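Local coordinates for beta-galactosidase (Trichoderma reesei, PDB 3OG2), which probably hydrolyses terminal non-reducing beta-D-galactose residues of beta-D-galactosides, as a member of glycoside hydrolase family 35, at residues D60-I65 against E102-A107; A149-V154 against M196-D201; T455-P458 against T463-Y466; S667-E670 against N674-D677. All blocks are in the same frame, centred on the assembly; numbering follows the deposited sequence.

Interaction 1 (D60-I65 against E102-A107)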
loop_
_atom_site.group_PDB
_atom_site.type_symbol
_atom_site.label_atom_id
_atom_site.label_comp_id
_atom_site.label_asym_id
_atom_site.label_seq_id
_atom_site.Cartn_x
_atom_site.Cartn_y
_atom_site.Cartn_z
ATOM N N ASP A 60 -6.170 11.703 -5.985
ATOM C CA ASP A 60 -5.173 12.238 -5.039
ATOM C C ASP A 60 -3.973 11.345 -4.962
ATOM O O ASP A 60 -2.818 11.820 -5.073
ATOM C CB ASP A 60 -5.848 12.400 -3.665
ATOM C CG ASP A 60 -4.869 13.000 -2.676
ATOM O OD1 ASP A 60 -4.224 14.036 -2.995
ATOM O OD2 ASP A 60 -4.734 12.473 -1.547
ATOM N N VAL A 61 -4.184 10.047 -4.774
ATOM C CA VAL A 61 -2.992 9.193 -4.670
ATOM C C VAL A 61 -2.321 9.128 -6.020
ATOM O O VAL A 61 -1.052 9.133 -6.056
ATOM C CB VAL A 61 -3.471 7.872 -4.072
ATOM C CG1 VAL A 61 -3.584 7.967 -2.554
ATOM C CG2 VAL A 61 -4.836 7.514 -4.616
ATOM N N PHE A 62 -2.998 9.081 -7.146
ATOM C CA PHE A 62 -2.302 9.051 -8.440
ATOM C C PHE A 62 -1.513 10.321 -8.676
ATOM O O PHE A 62 -0.416 10.253 -9.244
ATOM C CB PHE A 62 -3.283 8.842 -9.593
ATOM C CG PHE A 62 -3.779 7.436 -9.831
ATOM C CD1 PHE A 62 -5.119 7.127 -9.669
ATOM C CD2 PHE A 62 -2.953 6.416 -10.225
ATOM C CE1 PHE A 62 -5.584 5.832 -9.907
ATOM C CE2 PHE A 62 -3.397 5.126 -10.469
ATOM C CZ PHE A 62 -4.730 4.820 -10.327
ATOM N N HIS A 63 -2.006 11.487 -8.275
ATOM C CA HIS A 63 -1.223 12.693 -8.427
ATOM C C HIS A 63 0.098 12.607 -7.652
ATOM O O HIS A 63 1.137 13.069 -8.072
ATOM C CB HIS A 63 -1.983 13.886 -7.806
ATOM C CG HIS A 63 -3.037 14.505 -8.617
ATOM N ND1 HIS A 63 -4.040 15.285 -8.089
ATOM C CD2 HIS A 63 -3.153 14.509 -9.966
ATOM C CE1 HIS A 63 -4.784 15.736 -9.084
ATOM N NE2 HIS A 63 -4.269 15.268 -10.244
ATOM N N LYS A 64 0.008 12.014 -6.442
ATOM C CA LYS A 64 1.188 11.912 -5.567
ATOM C C LYS A 64 2.169 10.899 -6.165
ATOM O O LYS A 64 3.394 11.095 -6.045
ATOM C CB LYS A 64 0.720 11.526 -4.168
ATOM C CG LYS A 64 0.055 12.709 -3.480
ATOM C CD LYS A 64 -0.766 12.358 -2.248
ATOM C CE LYS A 64 -1.262 13.691 -1.652
ATOM N NZ LYS A 64 -2.213 13.494 -0.565
ATOM N N ILE A 65 1.694 9.847 -6.811
ATOM C CA ILE A 65 2.624 8.885 -7.444
ATOM C C ILE A 65 3.183 9.446 -8.737
ATOM O O ILE A 65 4.385 9.332 -8.996
ATOM C CB ILE A 65 1.866 7.573 -7.651
ATOM C CG1 ILE A 65 1.602 6.976 -6.252
ATOM C CG2 ILE A 65 2.649 6.633 -8.567
ATOM C CD1 ILE A 65 0.806 5.696 -6.265
ATOM N N GLU A 102 -10.502 5.507 -14.329
ATOM C CA GLU A 102 -10.675 6.897 -14.764
ATOM C C GLU A 102 -9.640 7.812 -14.151
ATOM O O GLU A 102 -9.114 8.717 -14.851
ATOM C CB GLU A 102 -12.113 7.352 -14.448
ATOM C CG GLU A 102 -13.116 6.588 -15.323
ATOM C CD GLU A 102 -14.539 7.064 -15.180
ATOM O OE1 GLU A 102 -14.736 8.037 -14.410
ATOM O OE2 GLU A 102 -15.456 6.481 -15.823
ATOM N N ALA A 103 -9.351 7.591 -12.869
ATOM C CA ALA A 103 -8.347 8.436 -12.234
ATOM C C ALA A 103 -6.967 8.189 -12.852
ATOM O O ALA A 103 -6.174 9.105 -12.977
ATOM C CB ALA A 103 -8.281 8.177 -10.732
ATOM N N ALA A 104 -6.662 6.945 -13.218
ATOM C CA ALA A 104 -5.368 6.659 -13.852
ATOM C C ALA A 104 -5.254 7.436 -15.156
ATOM O O ALA A 104 -4.252 8.098 -15.438
ATOM C CB ALA A 104 -5.205 5.152 -14.119
ATOM N N THR A 105 -6.329 7.352 -15.952
ATOM C CA THR A 105 -6.315 8.127 -17.234
ATOM C C THR A 105 -6.167 9.619 -16.954
ATOM O O THR A 105 -5.384 10.279 -17.647
ATOM C CB THR A 105 -7.599 7.848 -18.013
ATOM O OG1 THR A 105 -7.607 6.469 -18.383
ATOM C CG2 THR A 105 -7.706 8.742 -19.260
ATOM N N LYS A 106 -6.873 10.140 -15.964
ATOM C CA LYS A 106 -6.804 11.576 -15.682
ATOM C C LYS A 106 -5.431 12.017 -15.176
ATOM O O LYS A 106 -5.053 13.153 -15.443
ATOM C CB LYS A 106 -7.894 11.919 -14.642
ATOM C CG LYS A 106 -8.111 13.432 -14.509
ATOM C CD LYS A 106 -9.452 13.766 -13.825
ATOM C CE LYS A 106 -9.608 15.286 -13.749
ATOM N NZ LYS A 106 -8.301 16.031 -13.650
ATOM N N ALA A 107 -4.740 11.113 -14.485
ATOM C CA ALA A 107 -3.420 11.431 -13.938
ATOM C C ALA A 107 -2.334 11.171 -14.941
ATOM O O ALA A 107 -1.199 11.582 -14.725
ATOM C CB ALA A 107 -3.138 10.606 -12.696
HETATM O O HOH W 1 -5.396 16.294 -12.667
#
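Adjacent outer helices of the TIM barrel, 58-66 and 98-107, meet here where the side chain of Phe62 packs on three alanines, its ring on Ala103 and Ala104 and its CB on Ala107. The two short segments run in the same general sense, their axes approaching to 9.2 Å with a crossing angle of -38°. Two conformers are deposited for Phe62; in the one described, CG stands anti to the carbonyl carbon (chi1 -79°), which carries the ring out against the neighbouring helix. Ala104 takes one ring face. Ala104 CA sits over the ring centre, Ala104 N lies 3.7 Å from Phe62 CE1, and Ala104 CB makes a CH-pi contact 4.3 Å from the centroid of the Phe62 ring. Ala103 approaches obliquely, CB to Phe62 CD1 at 3.5 Å. Closer to the backbone, Phe62 CB meets Ala107 CB at 3.6 Å. No direct hydrogen bond crosses; instead a water in the plane of the His63 imidazole lies 2.9 Å from His63 NE2 and accepts a weak bond of 3.1 Å from Lys106 NZ. Asp60 is paired with Lys64 within its own helix, and Arg352 and Arg591 add further salt bridges to its carboxylate. Beneath the helices, Phe62 also touches Val73 of barrel strand 72-76 and Ile109 just before strand 110-116, while its ring meets that of Phe100 on helix 98-107.

Interaction 2 (A149-V154 against M196-D201)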
loop_
_atom_site.group_PDB
_atom_site.type_symbol
_atom_site.label_atom_id
_atom_site.label_comp_id
_atom_site.label_asym_id
_atom_site.label_seq_id
_atom_site.Cartn_x
_atom_site.Cartn_y
_atom_site.Cartn_z
ATOM N N ALA A 149 -14.417 -23.175 -9.252
ATOM C CA ALA A 149 -14.825 -22.152 -8.278
ATOM C C ALA A 149 -14.285 -20.768 -8.649
ATOM O O ALA A 149 -14.899 -19.782 -8.244
ATOM C CB ALA A 149 -14.362 -22.517 -6.875
ATOM N N THR A 150 -13.183 -20.694 -9.411
ATOM C CA THR A 150 -12.585 -19.392 -9.781
ATOM C C THR A 150 -13.148 -18.818 -11.078
ATOM O O THR A 150 -12.888 -17.649 -11.416
ATOM C CB THR A 150 -11.061 -19.484 -9.953
ATOM O OG1 THR A 150 -10.732 -20.233 -11.134
ATOM C CG2 THR A 150 -10.350 -20.070 -8.751
ATOM N N ASP A 151 -13.874 -19.643 -11.840
ATOM C CA ASP A 151 -14.192 -19.248 -13.214
ATOM C C ASP A 151 -15.065 -18.010 -13.277
ATOM O O ASP A 151 -14.833 -17.124 -14.125
ATOM C CB ASP A 151 -14.964 -20.356 -13.954
ATOM C CG ASP A 151 -14.064 -21.507 -14.388
ATOM O OD1 ASP A 151 -12.845 -21.318 -14.597
ATOM O OD2 ASP A 151 -14.624 -22.610 -14.601
ATOM N N ASN A 152 -16.103 -17.911 -12.475
ATOM C CA ASN A 152 -17.014 -16.776 -12.561
ATOM C C ASN A 152 -16.265 -15.497 -12.206
ATOM O O ASN A 152 -16.437 -14.474 -12.901
ATOM C CB ASN A 152 -18.191 -17.018 -11.591
ATOM C CG ASN A 152 -19.264 -15.953 -11.761
ATOM O OD1 ASN A 152 -19.682 -15.605 -12.863
ATOM N ND2 ASN A 152 -19.760 -15.428 -10.638
ATOM N N TYR A 153 -15.457 -15.506 -11.171
ATOM C CA TYR A 153 -14.721 -14.304 -10.787
ATOM C C TYR A 153 -13.781 -13.917 -11.894
ATOM O O TYR A 153 -13.738 -12.735 -12.289
ATOM C CB TYR A 153 -13.923 -14.610 -9.477
ATOM C CG TYR A 153 -12.904 -13.534 -9.215
ATOM C CD1 TYR A 153 -13.296 -12.232 -8.810
ATOM C CD2 TYR A 153 -11.542 -13.788 -9.358
ATOM C CE1 TYR A 153 -12.297 -11.246 -8.579
ATOM C CE2 TYR A 153 -10.588 -12.836 -9.143
ATOM C CZ TYR A 153 -10.967 -11.565 -8.749
ATOM O OH TYR A 153 -10.012 -10.610 -8.521
ATOM N N VAL A 154 -13.005 -14.850 -12.443
ATOM C CA VAL A 154 -12.025 -14.402 -13.458
ATOM C C VAL A 154 -12.720 -13.919 -14.693
ATOM O O VAL A 154 -12.333 -12.890 -15.290
ATOM C CB VAL A 154 -10.966 -15.481 -13.768
ATOM C CG1 VAL A 154 -9.987 -14.934 -14.791
ATOM C CG2 VAL A 154 -10.276 -15.901 -12.446
ATOM N N MET A 196 -1.051 -23.780 -14.385
ATOM C CA MET A 196 -0.612 -22.436 -14.803
ATOM C C MET A 196 -1.261 -22.015 -16.099
ATOM O O MET A 196 -1.665 -20.871 -16.292
ATOM C CB MET A 196 0.919 -22.410 -14.929
ATOM C CG MET A 196 1.671 -22.676 -13.640
ATOM S SD MET A 196 3.365 -23.296 -13.950
ATOM C CE MET A 196 4.093 -21.740 -14.331
ATOM N N GLN A 197 -1.317 -22.975 -17.067
ATOM C CA GLN A 197 -1.937 -22.623 -18.343
ATOM C C GLN A 197 -3.435 -22.401 -18.207
ATOM O O GLN A 197 -3.970 -21.584 -18.955
ATOM C CB GLN A 197 -1.660 -23.743 -19.374
ATOM C CG GLN A 197 -2.087 -23.268 -20.762
ATOM C CD GLN A 197 -1.271 -22.081 -21.228
ATOM O OE1 GLN A 197 -0.047 -21.987 -21.112
ATOM N NE2 GLN A 197 -2.009 -21.124 -21.787
ATOM N N TYR A 198 -4.126 -23.155 -17.331
ATOM C CA TYR A 198 -5.568 -22.885 -17.146
ATOM C C TYR A 198 -5.741 -21.431 -16.694
ATOM O O TYR A 198 -6.673 -20.752 -17.176
ATOM C CB TYR A 198 -6.121 -23.821 -16.093
ATOM C CG TYR A 198 -7.625 -23.752 -15.952
ATOM C CD1 TYR A 198 -8.214 -22.814 -15.080
ATOM C CD2 TYR A 198 -8.467 -24.598 -16.673
ATOM C CE1 TYR A 198 -9.580 -22.731 -14.955
ATOM C CE2 TYR A 198 -9.843 -24.527 -16.543
ATOM C CZ TYR A 198 -10.408 -23.587 -15.683
ATOM O OH TYR A 198 -11.772 -23.547 -15.532
ATOM N N VAL A 199 -4.903 -20.979 -15.753
ATOM C CA VAL A 199 -5.063 -19.606 -15.214
ATOM C C VAL A 199 -4.833 -18.596 -16.320
ATOM O O VAL A 199 -5.567 -17.604 -16.488
ATOM C CB VAL A 199 -4.088 -19.440 -14.038
ATOM C CG1 VAL A 199 -3.992 -17.993 -13.575
ATOM C CG2 VAL A 199 -4.503 -20.358 -12.881
ATOM N N ILE A 200 -3.801 -18.848 -17.177
ATOM C CA ILE A 200 -3.601 -17.968 -18.330
ATOM C C ILE A 200 -4.777 -17.984 -19.302
ATOM O O ILE A 200 -5.215 -16.918 -19.760
ATOM C CB ILE A 200 -2.289 -18.371 -19.079
ATOM C CG1 ILE A 200 -1.069 -18.013 -18.207
ATOM C CG2 ILE A 200 -2.211 -17.749 -20.464
ATOM C CD1 ILE A 200 0.239 -18.610 -18.724
ATOM N N ASP A 201 -5.269 -19.183 -19.603
ATOM C CA ASP A 201 -6.381 -19.311 -20.531
ATOM C C ASP A 201 -7.610 -18.542 -20.028
ATOM O O ASP A 201 -8.329 -17.957 -20.864
ATOM C CB ASP A 201 -6.792 -20.778 -20.722
ATOM C CG ASP A 201 -5.840 -21.683 -21.449
ATOM O OD1 ASP A 201 -4.889 -21.203 -22.137
ATOM O OD2 ASP A 201 -6.026 -22.950 -21.387
#
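Asp151 and Tyr198 find each other through different first torsions: the tyrosine CG is turned anti to its own N (chi1 -173°), carrying the ring from helix 193-205 towards helix 144-163, whereas the aspartate CG lies anti to the carbonyl carbon (chi1 -76°) and brings the carboxylate to meet it. The phenol OH donates to Asp151 OD1, with 2.6 Å between Tyr198 OH and that oxygen, a short bond that uses the syn lone pair of OD1. The side chains cross at about a right angle, yet carboxylate and ring planes are only 28° apart, and OD1 sits at the ring edge near its plane. Asp151 OD2, 3.1 Å from Tyr198 OH, is instead bonded to His148 ND1, while OD1 is also bonded to Gln202 NE2. Both carboxylate oxygens are thus gripped, which fixes the rotation of the group. With an alanine here the Tyr198 hydroxyl would probably lose its short acceptor and His148 and Gln202 one bond each, leaving the phenol ring freer to turn. One helical turn apart, Gln197 and Asp201 form a second polar pair within helix 193-205: Gln197 NE2 donates almost straight to Asp201 OD1 at 2.9 Å, coming from above the carboxylate plane. The contact ties together helices 144-163 and 193-205 on the outside of the TIM barrel, near the surface. The first also reaches inward, Tyr153 OH bonding to Pro115 O of strand 110-116 and its ring stacking on Trp79 of helix 79-82.

Interaction 3 (T455-P458 against T463-Y466)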
loop_
_atom_site.group_PDB
_atom_site.type_symbol
_atom_site.label_atom_id
_atom_site.label_comp_id
_atom_site.label_asym_id
_atom_site.label_seq_id
_atom_site.Cartn_x
_atom_site.Cartn_y
_atom_site.Cartn_z
ATOM N N THR A 455 28.750 9.063 -17.643
ATOM C CA THR A 455 29.625 9.592 -18.693
ATOM C C THR A 455 28.855 9.663 -20.024
ATOM O O THR A 455 27.941 8.837 -20.287
ATOM C CB THR A 455 30.962 8.845 -18.873
ATOM O OG1 THR A 455 30.715 7.528 -19.346
ATOM C CG2 THR A 455 31.749 8.731 -17.556
ATOM N N ASP A 456 29.219 10.620 -20.870
ATOM C CA ASP A 456 28.581 10.897 -22.142
ATOM C C ASP A 456 27.067 10.837 -22.030
ATOM O O ASP A 456 26.356 10.097 -22.733
ATOM C CB ASP A 456 29.061 9.901 -23.212
ATOM C CG ASP A 456 30.537 10.223 -23.474
ATOM O OD1 ASP A 456 30.823 11.324 -24.025
ATOM O OD2 ASP A 456 31.401 9.414 -23.122
ATOM N N TYR A 457 26.556 11.631 -21.080
ATOM C CA TYR A 457 25.124 11.658 -20.791
ATOM C C TYR A 457 24.491 12.739 -21.632
ATOM O O TYR A 457 24.842 13.931 -21.482
ATOM C CB TYR A 457 24.948 11.924 -19.293
ATOM C CG TYR A 457 23.498 11.955 -18.877
ATOM C CD1 TYR A 457 22.774 13.173 -18.904
ATOM C CD2 TYR A 457 22.833 10.798 -18.480
ATOM C CE1 TYR A 457 21.445 13.215 -18.539
ATOM C CE2 TYR A 457 21.509 10.847 -18.096
ATOM C CZ TYR A 457 20.829 12.059 -18.117
ATOM O OH TYR A 457 19.501 12.125 -17.767
ATOM N N PRO A 458 23.540 12.414 -22.495
ATOM C CA PRO A 458 22.961 13.453 -23.341
ATOM C C PRO A 458 21.952 14.337 -22.604
ATOM O O PRO A 458 21.064 13.858 -21.857
ATOM C CB PRO A 458 22.211 12.659 -24.428
ATOM C CG PRO A 458 22.081 11.287 -23.882
ATOM C CD PRO A 458 23.033 11.072 -22.771
ATOM N N THR A 463 26.072 17.673 -24.233
ATOM C CA THR A 463 26.458 16.379 -23.647
ATOM C C THR A 463 27.303 16.580 -22.414
ATOM O O THR A 463 28.232 17.411 -22.467
ATOM C CB THR A 463 27.278 15.528 -24.625
ATOM O OG1 THR A 463 26.541 15.395 -25.850
ATOM C CG2 THR A 463 27.536 14.132 -24.038
ATOM N N LEU A 464 26.927 15.872 -21.352
ATOM C CA LEU A 464 27.827 15.824 -20.204
ATOM C C LEU A 464 28.894 14.791 -20.476
ATOM O O LEU A 464 28.564 13.597 -20.530
ATOM C CB LEU A 464 27.170 15.368 -18.896
ATOM C CG LEU A 464 26.074 16.301 -18.405
ATOM C CD1 LEU A 464 25.333 15.721 -17.203
ATOM C CD2 LEU A 464 26.680 17.620 -17.986
ATOM N N LEU A 465 30.131 15.211 -20.646
ATOM C CA LEU A 465 31.219 14.235 -20.783
ATOM C C LEU A 465 31.256 13.375 -19.542
ATOM O O LEU A 465 31.421 12.147 -19.656
ATOM C CB LEU A 465 32.494 15.025 -21.013
ATOM C CG LEU A 465 33.722 14.115 -21.159
ATOM C CD1 LEU A 465 33.611 13.374 -22.483
ATOM C CD2 LEU A 465 35.005 14.933 -21.068
ATOM N N TYR A 466 31.055 13.988 -18.365
ATOM C CA TYR A 466 30.836 13.181 -17.155
ATOM C C TYR A 466 30.116 14.058 -16.140
ATOM O O TYR A 466 30.192 15.292 -16.228
ATOM C CB TYR A 466 32.119 12.605 -16.564
ATOM C CG TYR A 466 33.150 13.676 -16.217
ATOM C CD1 TYR A 466 33.140 14.352 -15.008
ATOM C CD2 TYR A 466 34.163 13.997 -17.138
ATOM C CE1 TYR A 466 34.085 15.333 -14.669
ATOM C CE2 TYR A 466 35.099 14.981 -16.814
ATOM C CZ TYR A 466 35.057 15.625 -15.596
ATOM O OH TYR A 466 36.017 16.603 -15.377
#
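Tyr457 and Leu464 face each other as a hydrogen-bonded antiparallel pair in the hairpin of strands 450-459 and 462-467, and with Asp456 they form a G1 beta bulge: Asp456 and Tyr457 both stand opposite Leu464. Tyr457 N donates to Leu464 O at 2.9 Å, and Leu464 N returns a bond of 2.9 Å to Tyr457 O. The extra residue, Asp456, has a left-handed backbone and sends its N to Leu465 O instead, at 2.9 Å and 166°, the donor standing 56° out of the carbonyl plane. From CB outward, the Tyr457 side chain runs beside that of Leu464. Tyr457 CB lies 4.1 Å from Leu464 CB. With CG anti to the backbone N (chi1 -179°), the end of the ring leads away from the opposite strand, yet Tyr457 CD1 still meets Leu464 CD1 at 4.0 Å, obliquely, before the hydroxyl ends on Ser372 OG. The Tyr457 side chain also touches Phe407 of strand 406-412, and Leu464 packs on Phe495 and Val497, which places the hairpin in the middle of the antiparallel sheet of domain 2. Asp456 OD1 lies beside Leu465 CD1 and is held by a salt bridge to Lys498 and a hydrogen bond to Ser430. Next to the bulge, Thr455 and Tyr466 form a non-hydrogen-bonded pair, in which Thr455 CA comes within 3.3 Å of Leu465 O in a CA-H...O contact.

Interaction 4 (S667-E670 against N674-D677)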
loop_
_atom_site.group_PDB
_atom_site.type_symbol
_atom_site.label_atom_id
_atom_site.label_comp_id
_atom_site.label_asym_id
_atom_site.label_seq_id
_atom_site.Cartn_x
_atom_site.Cartn_y
_atom_site.Cartn_z
ATOM N N SER A 667 -24.890 -5.345 23.715
ATOM C CA SER A 667 -24.697 -6.157 22.530
ATOM C C SER A 667 -24.372 -7.605 22.876
ATOM O O SER A 667 -23.838 -8.335 22.046
ATOM C CB SER A 667 -23.606 -5.564 21.641
ATOM O OG SER A 667 -23.533 -6.278 20.378
ATOM N N LEU A 668 -24.756 -8.038 24.076
ATOM C CA LEU A 668 -24.793 -9.470 24.372
ATOM C C LEU A 668 -26.118 -9.830 25.038
ATOM O O LEU A 668 -26.194 -10.416 26.139
ATOM C CB LEU A 668 -23.567 -9.825 25.204
ATOM C CG LEU A 668 -23.221 -11.317 25.238
ATOM C CD1 LEU A 668 -22.815 -11.871 23.869
ATOM C CD2 LEU A 668 -22.108 -11.540 26.297
ATOM N N PRO A 669 -27.249 -9.538 24.385
ATOM C CA PRO A 669 -28.546 -9.912 24.958
ATOM C C PRO A 669 -28.732 -11.431 25.020
ATOM O O PRO A 669 -29.597 -11.915 25.729
ATOM C CB PRO A 669 -29.537 -9.338 23.959
ATOM C CG PRO A 669 -28.805 -9.308 22.641
ATOM C CD PRO A 669 -27.418 -8.874 23.053
ATOM N N GLU A 670 -27.876 -12.163 24.288
ATOM C CA GLU A 670 -27.960 -13.616 24.219
ATOM C C GLU A 670 -27.902 -14.239 25.601
ATOM O O GLU A 670 -28.448 -15.333 25.805
ATOM C CB GLU A 670 -26.743 -14.172 23.453
ATOM C CG GLU A 670 -26.791 -13.849 21.967
ATOM C CD GLU A 670 -26.255 -12.521 21.531
ATOM O OE1 GLU A 670 -26.001 -11.630 22.371
ATOM O OE2 GLU A 670 -26.049 -12.303 20.300
ATOM N N ASN A 674 -34.256 -14.190 29.102
ATOM C CA ASN A 674 -35.428 -14.123 28.211
ATOM C C ASN A 674 -35.030 -14.303 26.778
ATOM O O ASN A 674 -35.870 -14.226 25.873
ATOM C CB ASN A 674 -36.098 -12.755 28.484
ATOM C CG ASN A 674 -35.180 -11.587 28.134
ATOM O OD1 ASN A 674 -34.070 -11.675 27.593
ATOM N ND2 ASN A 674 -35.671 -10.363 28.419
ATOM N N TYR A 675 -33.779 -14.544 26.434
ATOM C CA TYR A 675 -33.372 -14.449 25.040
ATOM C C TYR A 675 -33.977 -15.579 24.210
ATOM O O TYR A 675 -33.892 -16.734 24.616
ATOM C CB TYR A 675 -31.839 -14.519 24.929
ATOM C CG TYR A 675 -31.380 -14.212 23.542
ATOM C CD1 TYR A 675 -31.432 -12.910 23.051
ATOM C CD2 TYR A 675 -30.882 -15.212 22.721
ATOM C CE1 TYR A 675 -31.024 -12.571 21.777
ATOM C CE2 TYR A 675 -30.472 -14.891 21.444
ATOM C CZ TYR A 675 -30.533 -13.599 20.982
ATOM O OH TYR A 675 -30.104 -13.341 19.704
ATOM N N ASP A 676 -34.523 -15.251 23.055
ATOM C CA ASP A 676 -35.035 -16.239 22.109
ATOM C C ASP A 676 -34.029 -16.413 20.973
ATOM O O ASP A 676 -33.695 -15.406 20.326
ATOM C CB ASP A 676 -36.367 -15.753 21.551
ATOM C CG ASP A 676 -36.981 -16.668 20.525
ATOM O OD1 ASP A 676 -36.514 -16.805 19.388
ATOM O OD2 ASP A 676 -38.048 -17.253 20.776
ATOM N N ASP A 677 -33.569 -17.647 20.712
ATOM C CA ASP A 677 -32.645 -17.863 19.599
ATOM C C ASP A 677 -33.303 -18.737 18.526
ATOM O O ASP A 677 -32.587 -19.386 17.746
ATOM C CB ASP A 677 -31.340 -18.459 20.109
ATOM C CG ASP A 677 -31.437 -19.852 20.686
ATOM O OD1 ASP A 677 -32.504 -20.478 20.532
ATOM O OD2 ASP A 677 -30.447 -20.384 21.250
HETATM O O HOH W 2 -32.134 -10.732 25.872
#
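One face of the Tyr675 ring is covered by Glu670, whose CA stands 3.6 Å from the ring centroid and 14° off its normal, a CH-pi contact centred on the ring. Glu670 CG continues along the same ring, 3.9 Å from Tyr675 CE2, and the bend at its chi2 (85°) leaves the carboxylate turned 34° from the ring plane, with OE2 in a salt bridge to Arg849. Obliquely placed, Pro669 O is 3.4 Å from Tyr675 CD1, and Pro669 CG reaches Tyr675 CE1 at 4.0 Å. A water sits in the ring plane at its edge, donating to Pro669 O at 2.8 Å and to Asn674 OD1 at 2.8 Å. All this belongs to the long connection between strands 663-666 and 713-720, which lie in different sheets; a 3-10 segment starts at 669-670, and the chain then doubles back and lays the Tyr675 ring against it. A serine in place of Tyr675 would probably leave Glu670 CA and Pro669 without their aromatic cover and Trp680 NE1 without the phenol oxygen it bonds to. Helix 846-850 lies alongside, Phe846 against Pro669 and Glu670, while Arg716 of strand 713-720 touches the tyrosine and bonds to Glu670 O.

How the interactions relate
Interactions 1 and 2 both lie in the TIM-barrel domain, with centres about 30 Å apart and nearest atoms about 16 Å apart; each joins two helices of its outer layer. None of the four contacts reaches the galactose site, which holds no sugar in this native structure; one link runs through the fold, Phe62 leaning on strand 72-76, which ends at galactose-binding Tyr76. Interaction 3 belongs to domain 2, about 34 Å from interaction 1 between centres. Interaction 4, in the connection between strands 663-666 and 713-720, is about 78 Å from interaction 3 between centres, on the opposite side of the chain's centre. Along the sequence all four follow one another without interleaving.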